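WbbM protein (Klebsiella pneumoniae, PDB 6U4B) is a trimeric, bifunctional glycosyltransferase that polymerises O-antigen, with a region of the glycosyltransferase 8 family that binds magnesium. Local coordinates at residues A[436-450]-A[496-508]. Residues are numbered along the deposited sequence; the frame is centred on the assembly and turned at random.
Sequences MEGFVKFSAMSASDD and VLKAKKYWFLDQD
With its CG trans to the backbone nitrogen (chi1 -171°), Trp503 lays its indole along the backbone of Ser446 and Ala447, while Phe504, turned the other way at chi1 -77°, brings its CE2 over the centre of the opposite face. Ser446 CA sits 3.6 Å from the centroid of the six-membered ring of Trp503, almost on the ring normal, a CH-pi contact; Ala447 N lies over the same face, nearer the rim. Beyond the indole, the ring of Phe439 meets Phe504 at its own edge, with Phe439 CE2 3.8 Å from Phe504 CZ, and stands obliquely to Trp503, the planes at 34°. Met436, its chain folded back at chi2 and chi3, sets CE 3.9 Å from Phe504 CE2. Helix 434-441, closed by a Schellman motif at Ser443, thus presents Met436 and Phe439 to Trp503 and Phe504, the central residues of the type I turn 502-505.

Farther along, the contact becomes polar. Asp449 OD2 takes the N-H of Lys501 at 2.5 Å, nearly straight but from above the carboxylate plane, and a weak bond from Asp449 N to Lys501 O runs back. Lys500 NZ forms a salt bridge with Asp450, 2.8 Å to Asp450 OD1 on its syn lone pair, with a weak second bond to OD2; Thr462 also bonds OD1. Asp450 N in turn bonds Ser448 OG in an ST turn.

The Phe504 side chain lies about 10 Å from the bound magnesium ion. Apolar packing around the indole and carboxylate bonds at Lys500-Lys501 together probably fix the two loops relative to each other.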
loop_
_atom_site.group_PDB
_atom_site.type_symbol
_atom_site.label_atom_id
_atom_site.label_comp_id
_atom_site.label_asym_id
_atom_site.label_seq_id
_atom_site.Cartn_x
_atom_site.Cartn_y
_atom_site.Cartn_z
ATOM N N MET A 436 22.104 -23.572 -20.959
ATOM C CA MET A 436 22.508 -24.793 -21.647
ATOM C C MET A 436 23.402 -24.480 -22.838
ATOM O O MET A 436 24.322 -25.248 -23.142
ATOM C CB MET A 436 21.276 -25.583 -22.092
ATOM C CG MET A 436 21.596 -26.859 -22.867
ATOM S SD MET A 436 22.520 -28.071 -21.903
ATOM C CE MET A 436 21.266 -28.612 -20.741
ATOM N N GLU A 437 23.156 -23.355 -23.515
ATOM C CA GLU A 437 24.055 -22.921 -24.580
ATOM C C GLU A 437 25.475 -22.755 -24.057
ATOM O O GLU A 437 26.443 -23.110 -24.739
ATOM C CB GLU A 437 23.546 -21.617 -25.195
ATOM C CG GLU A 437 24.321 -21.155 -26.424
ATOM C CD GLU A 437 23.813 -19.833 -26.965
ATOM O OE1 GLU A 437 24.646 -18.970 -27.319
ATOM O OE2 GLU A 437 22.578 -19.651 -27.028
ATOM N N GLY A 438 25.618 -22.230 -22.838
ATOM C CA GLY A 438 26.940 -22.126 -22.240
ATOM C C GLY A 438 27.501 -23.470 -21.820
ATOM O O GLY A 438 28.701 -23.719 -21.959
ATOM N N PHE A 439 26.644 -24.353 -21.296
ATOM C CA PHE A 439 27.101 -25.686 -20.916
ATOM C C PHE A 439 27.669 -26.436 -22.113
ATOM O O PHE A 439 28.692 -27.122 -21.999
ATOM C CB PHE A 439 25.955 -26.480 -20.285
ATOM C CG PHE A 439 25.571 -26.011 -18.909
ATOM C CD1 PHE A 439 26.411 -25.184 -18.181
ATOM C CD2 PHE A 439 24.372 -26.408 -18.340
ATOM C CE1 PHE A 439 26.056 -24.755 -16.914
ATOM C CE2 PHE A 439 24.013 -25.983 -17.075
ATOM C CZ PHE A 439 24.858 -25.155 -16.361
ATOM N N VAL A 440 27.019 -26.320 -23.272
ATOM C CA VAL A 440 27.514 -26.994 -24.468
ATOM C C VAL A 440 28.820 -26.361 -24.931
ATOM O O VAL A 440 29.790 -27.058 -25.252
ATOM C CB VAL A 440 26.451 -26.969 -25.580
ATOM C CG1 VAL A 440 27.020 -27.554 -26.868
ATOM C CG2 VAL A 440 25.214 -27.730 -25.146
ATOM N N LYS A 441 28.867 -25.028 -24.961
ATOM C CA LYS A 441 30.052 -24.333 -25.451
ATOM C C LYS A 441 31.269 -24.591 -24.571
ATOM O O LYS A 441 32.390 -24.693 -25.080
ATOM C CB LYS A 441 29.766 -22.833 -25.541
ATOM C CG LYS A 441 30.907 -21.998 -26.091
ATOM C CD LYS A 441 30.552 -20.522 -26.040
ATOM C CE LYS A 441 31.716 -19.656 -26.482
ATOM N NZ LYS A 441 32.069 -19.873 -27.914
ATOM N N PHE A 442 31.074 -24.712 -23.259
ATOM C CA PHE A 442 32.181 -24.873 -22.326
ATOM C C PHE A 442 32.376 -26.313 -21.874
ATOM O O PHE A 442 33.113 -26.552 -20.912
ATOM C CB PHE A 442 31.983 -23.958 -21.118
ATOM C CG PHE A 442 32.079 -22.500 -21.453
ATOM C CD1 PHE A 442 33.297 -21.938 -21.798
ATOM C CD2 PHE A 442 30.955 -21.691 -21.430
ATOM C CE1 PHE A 442 33.391 -20.600 -22.112
ATOM C CE2 PHE A 442 31.045 -20.351 -21.743
ATOM C CZ PHE A 442 32.265 -19.806 -22.085
ATOM N N SER A 443 31.741 -27.273 -22.549
ATOM C CA SER A 443 31.971 -28.700 -22.306
ATOM C C SER A 443 31.695 -29.079 -20.852
ATOM O O SER A 443 32.457 -29.822 -20.230
ATOM C CB SER A 443 33.390 -29.102 -22.711
ATOM O OG SER A 443 33.613 -28.852 -24.088
ATOM N N ALA A 444 30.600 -28.560 -20.303
ATOM C CA ALA A 444 30.190 -28.946 -18.960
ATOM C C ALA A 444 29.793 -30.418 -18.936
ATOM O O ALA A 444 29.113 -30.908 -19.842
ATOM C CB ALA A 444 29.030 -28.075 -18.483
ATOM N N MET A 445 30.230 -31.127 -17.898
ATOM C CA MET A 445 29.994 -32.562 -17.796
ATOM C C MET A 445 28.549 -32.826 -17.388
ATOM O O MET A 445 28.083 -32.318 -16.362
ATOM C CB MET A 445 30.956 -33.191 -16.792
ATOM C CG MET A 445 32.420 -33.119 -17.195
ATOM S SD MET A 445 32.764 -33.928 -18.770
ATOM C CE MET A 445 34.552 -34.000 -18.724
ATOM N N SER A 446 27.846 -33.624 -18.186
ATOM C CA SER A 446 26.491 -34.028 -17.854
ATOM C C SER A 446 26.513 -35.203 -16.880
ATOM O O SER A 446 27.551 -35.825 -16.631
ATOM C CB SER A 446 25.715 -34.402 -19.116
ATOM O OG SER A 446 26.205 -35.609 -19.677
ATOM N N ALA A 447 25.342 -35.510 -16.326
ATOM C CA ALA A 447 25.206 -36.626 -15.396
ATOM C C ALA A 447 23.819 -37.225 -15.557
ATOM O O ALA A 447 22.820 -36.523 -15.380
ATOM C CB ALA A 447 25.436 -36.176 -13.952
ATOM N N SER A 448 23.762 -38.509 -15.893
ATOM C CA SER A 448 22.500 -39.215 -16.081
ATOM C C SER A 448 22.776 -40.712 -15.992
ATOM O O SER A 448 23.870 -41.136 -15.605
ATOM C CB SER A 448 21.851 -38.838 -17.417
ATOM O OG SER A 448 22.574 -39.394 -18.503
ATOM N N ASP A 449 21.777 -41.518 -16.359
ATOM C CA ASP A 449 21.960 -42.963 -16.385
ATOM C C ASP A 449 22.919 -43.406 -17.481
ATOM O O ASP A 449 23.422 -44.534 -17.426
ATOM C CB ASP A 449 20.613 -43.667 -16.562
ATOM C CG ASP A 449 19.787 -43.675 -15.290
ATOM O OD1 ASP A 449 20.382 -43.675 -14.191
ATOM O OD2 ASP A 449 18.542 -43.684 -15.390
ATOM N N ASP A 450 23.183 -42.555 -18.471
ATOM C CA ASP A 450 24.107 -42.885 -19.546
ATOM C C ASP A 450 25.548 -42.506 -19.227
ATOM O O ASP A 450 26.392 -42.520 -20.129
ATOM C CB ASP A 450 23.672 -42.210 -20.851
ATOM C CG ASP A 450 22.333 -42.717 -21.353
ATOM O OD1 ASP A 450 21.536 -41.898 -21.854
ATOM O OD2 ASP A 450 22.072 -43.931 -21.233
ATOM N N VAL A 496 9.118 -41.939 -22.080
ATOM C CA VAL A 496 10.466 -41.408 -21.901
ATOM C C VAL A 496 10.806 -41.301 -20.418
ATOM O O VAL A 496 11.943 -41.571 -20.008
ATOM C CB VAL A 496 10.600 -40.052 -22.620
ATOM C CG1 VAL A 496 11.874 -39.334 -22.194
ATOM C CG2 VAL A 496 10.582 -40.251 -24.126
ATOM N N LEU A 497 9.830 -40.916 -19.591
ATOM C CA LEU A 497 10.057 -40.845 -18.150
ATOM C C LEU A 497 10.458 -42.203 -17.581
ATOM O O LEU A 497 11.331 -42.284 -16.710
ATOM C CB LEU A 497 8.801 -40.316 -17.452
ATOM C CG LEU A 497 8.755 -40.249 -15.922
ATOM C CD1 LEU A 497 9.741 -39.223 -15.383
ATOM C CD2 LEU A 497 7.343 -39.929 -15.454
ATOM N N LYS A 498 9.839 -43.282 -18.072
ATOM C CA LYS A 498 10.158 -44.622 -17.581
ATOM C C LYS A 498 11.582 -45.033 -17.920
ATOM O O LYS A 498 12.245 -45.707 -17.123
ATOM C CB LYS A 498 9.210 -45.652 -18.179
ATOM C CG LYS A 498 7.739 -45.408 -17.952
ATOM C CD LYS A 498 6.946 -46.597 -18.443
ATOM C CE LYS A 498 7.485 -47.884 -17.851
ATOM N NZ LYS A 498 6.969 -49.092 -18.545
ATOM N N ALA A 499 12.063 -44.641 -19.100
ATOM C CA ALA A 499 13.221 -45.302 -19.695
ATOM C C ALA A 499 14.486 -45.098 -18.872
ATOM O O ALA A 499 15.260 -46.042 -18.676
ATOM C CB ALA A 499 13.426 -44.799 -21.123
ATOM N N LYS A 500 14.721 -43.881 -18.386
ATOM C CA LYS A 500 15.960 -43.588 -17.677
ATOM C C LYS A 500 15.805 -42.274 -16.929
ATOM O O LYS A 500 14.830 -41.540 -17.110
ATOM C CB LYS A 500 17.156 -43.534 -18.638
ATOM C CG LYS A 500 16.964 -42.578 -19.799
ATOM C CD LYS A 500 18.190 -42.523 -20.701
ATOM C CE LYS A 500 18.375 -43.821 -21.478
ATOM N NZ LYS A 500 19.488 -43.727 -22.467
ATOM N N LYS A 501 16.780 -41.993 -16.070
ATOM C CA LYS A 501 16.838 -40.730 -15.352
ATOM C C LYS A 501 17.717 -39.754 -16.121
ATOM O O LYS A 501 18.787 -40.119 -16.617
ATOM C CB LYS A 501 17.371 -40.936 -13.934
ATOM C CG LYS A 501 16.568 -41.948 -13.151
ATOM C CD LYS A 501 16.245 -41.451 -11.756
ATOM C CE LYS A 501 15.024 -42.170 -11.210
ATOM N NZ LYS A 501 13.807 -41.834 -12.001
ATOM N N TYR A 502 17.254 -38.514 -16.222
ATOM C CA TYR A 502 17.870 -37.515 -17.081
ATOM C C TYR A 502 18.530 -36.413 -16.260
ATOM O O TYR A 502 18.164 -36.153 -15.109
ATOM C CB TYR A 502 16.837 -36.910 -18.038
ATOM C CG TYR A 502 16.226 -37.934 -18.968
ATOM C CD1 TYR A 502 16.836 -38.254 -20.174
ATOM C CD2 TYR A 502 15.048 -38.589 -18.633
ATOM C CE1 TYR A 502 16.287 -39.194 -21.023
ATOM C CE2 TYR A 502 14.490 -39.529 -19.477
ATOM C CZ TYR A 502 15.114 -39.828 -20.670
ATOM O OH TYR A 502 14.565 -40.767 -21.513
ATOM N N TRP A 503 19.508 -35.756 -16.891
ATOM C CA TRP A 503 20.315 -34.752 -16.208
ATOM C C TRP A 503 19.447 -33.645 -15.618
ATOM O O TRP A 503 19.532 -33.345 -14.421
ATOM C CB TRP A 503 21.344 -34.176 -17.181
ATOM C CG TRP A 503 22.368 -33.292 -16.548
ATOM C CD1 TRP A 503 22.692 -33.227 -15.224
ATOM C CD2 TRP A 503 23.207 -32.339 -17.213
ATOM N NE1 TRP A 503 23.680 -32.295 -15.024
ATOM C CE2 TRP A 503 24.015 -31.736 -16.230
ATOM C CE3 TRP A 503 23.353 -31.938 -18.545
ATOM C CZ2 TRP A 503 24.955 -30.754 -16.534
ATOM C CZ3 TRP A 503 24.287 -30.964 -18.846
ATOM C CH2 TRP A 503 25.076 -30.382 -17.845
ATOM N N PHE A 504 18.600 -33.031 -16.442
ATOM C CA PHE A 504 17.704 -31.977 -15.989
ATOM C C PHE A 504 16.247 -32.430 -15.969
ATOM O O PHE A 504 15.340 -31.636 -16.232
ATOM C CB PHE A 504 17.877 -30.725 -16.845
ATOM C CG PHE A 504 19.111 -29.942 -16.509
ATOM C CD1 PHE A 504 19.113 -29.048 -15.451
ATOM C CD2 PHE A 504 20.275 -30.114 -17.236
ATOM C CE1 PHE A 504 20.253 -28.329 -15.132
ATOM C CE2 PHE A 504 21.417 -29.400 -16.924
ATOM C CZ PHE A 504 21.405 -28.507 -15.871
ATOM N N LEU A 505 16.022 -33.708 -15.674
ATOM C CA LEU A 505 14.708 -34.244 -15.288
ATOM C C LEU A 505 13.696 -33.935 -16.391
ATOM O O LEU A 505 13.986 -34.201 -17.569
ATOM C CB LEU A 505 14.365 -33.699 -13.905
ATOM C CG LEU A 505 15.466 -33.757 -12.844
ATOM C CD1 LEU A 505 15.005 -33.084 -11.561
ATOM C CD2 LEU A 505 15.898 -35.192 -12.573
ATOM N N ASP A 506 12.525 -33.375 -16.070
ATOM C CA ASP A 506 11.477 -33.185 -17.067
ATOM C C ASP A 506 11.855 -32.165 -18.130
ATOM O O ASP A 506 11.303 -32.211 -19.236
ATOM C CB ASP A 506 10.171 -32.768 -16.388
ATOM C CG ASP A 506 10.309 -31.477 -15.600
ATOM O OD1 ASP A 506 11.342 -31.297 -14.920
ATOM O OD2 ASP A 506 9.384 -30.642 -15.662
ATOM N N GLN A 507 12.768 -31.240 -17.826
ATOM C CA GLN A 507 13.249 -30.335 -18.867
ATOM C C GLN A 507 13.939 -31.113 -19.979
ATOM O O GLN A 507 13.746 -30.821 -21.166
ATOM C CB GLN A 507 14.191 -29.283 -18.276
ATOM C CG GLN A 507 14.633 -28.228 -19.290
ATOM C CD GLN A 507 15.407 -27.082 -18.659
ATOM O OE1 GLN A 507 14.836 -26.043 -18.329
ATOM N NE2 GLN A 507 16.712 -27.265 -18.493
ATOM N N ASP A 508 14.736 -32.121 -19.614
ATOM C CA ASP A 508 15.366 -32.975 -20.617
ATOM C C ASP A 508 14.336 -33.835 -21.335
ATOM O O ASP A 508 14.421 -34.028 -22.554
ATOM C CB ASP A 508 16.430 -33.858 -19.966
ATOM C CG ASP A 508 17.722 -33.117 -19.693
ATOM O OD1 ASP A 508 17.870 -31.976 -20.178
ATOM O OD2 ASP A 508 18.591 -33.686 -18.995
#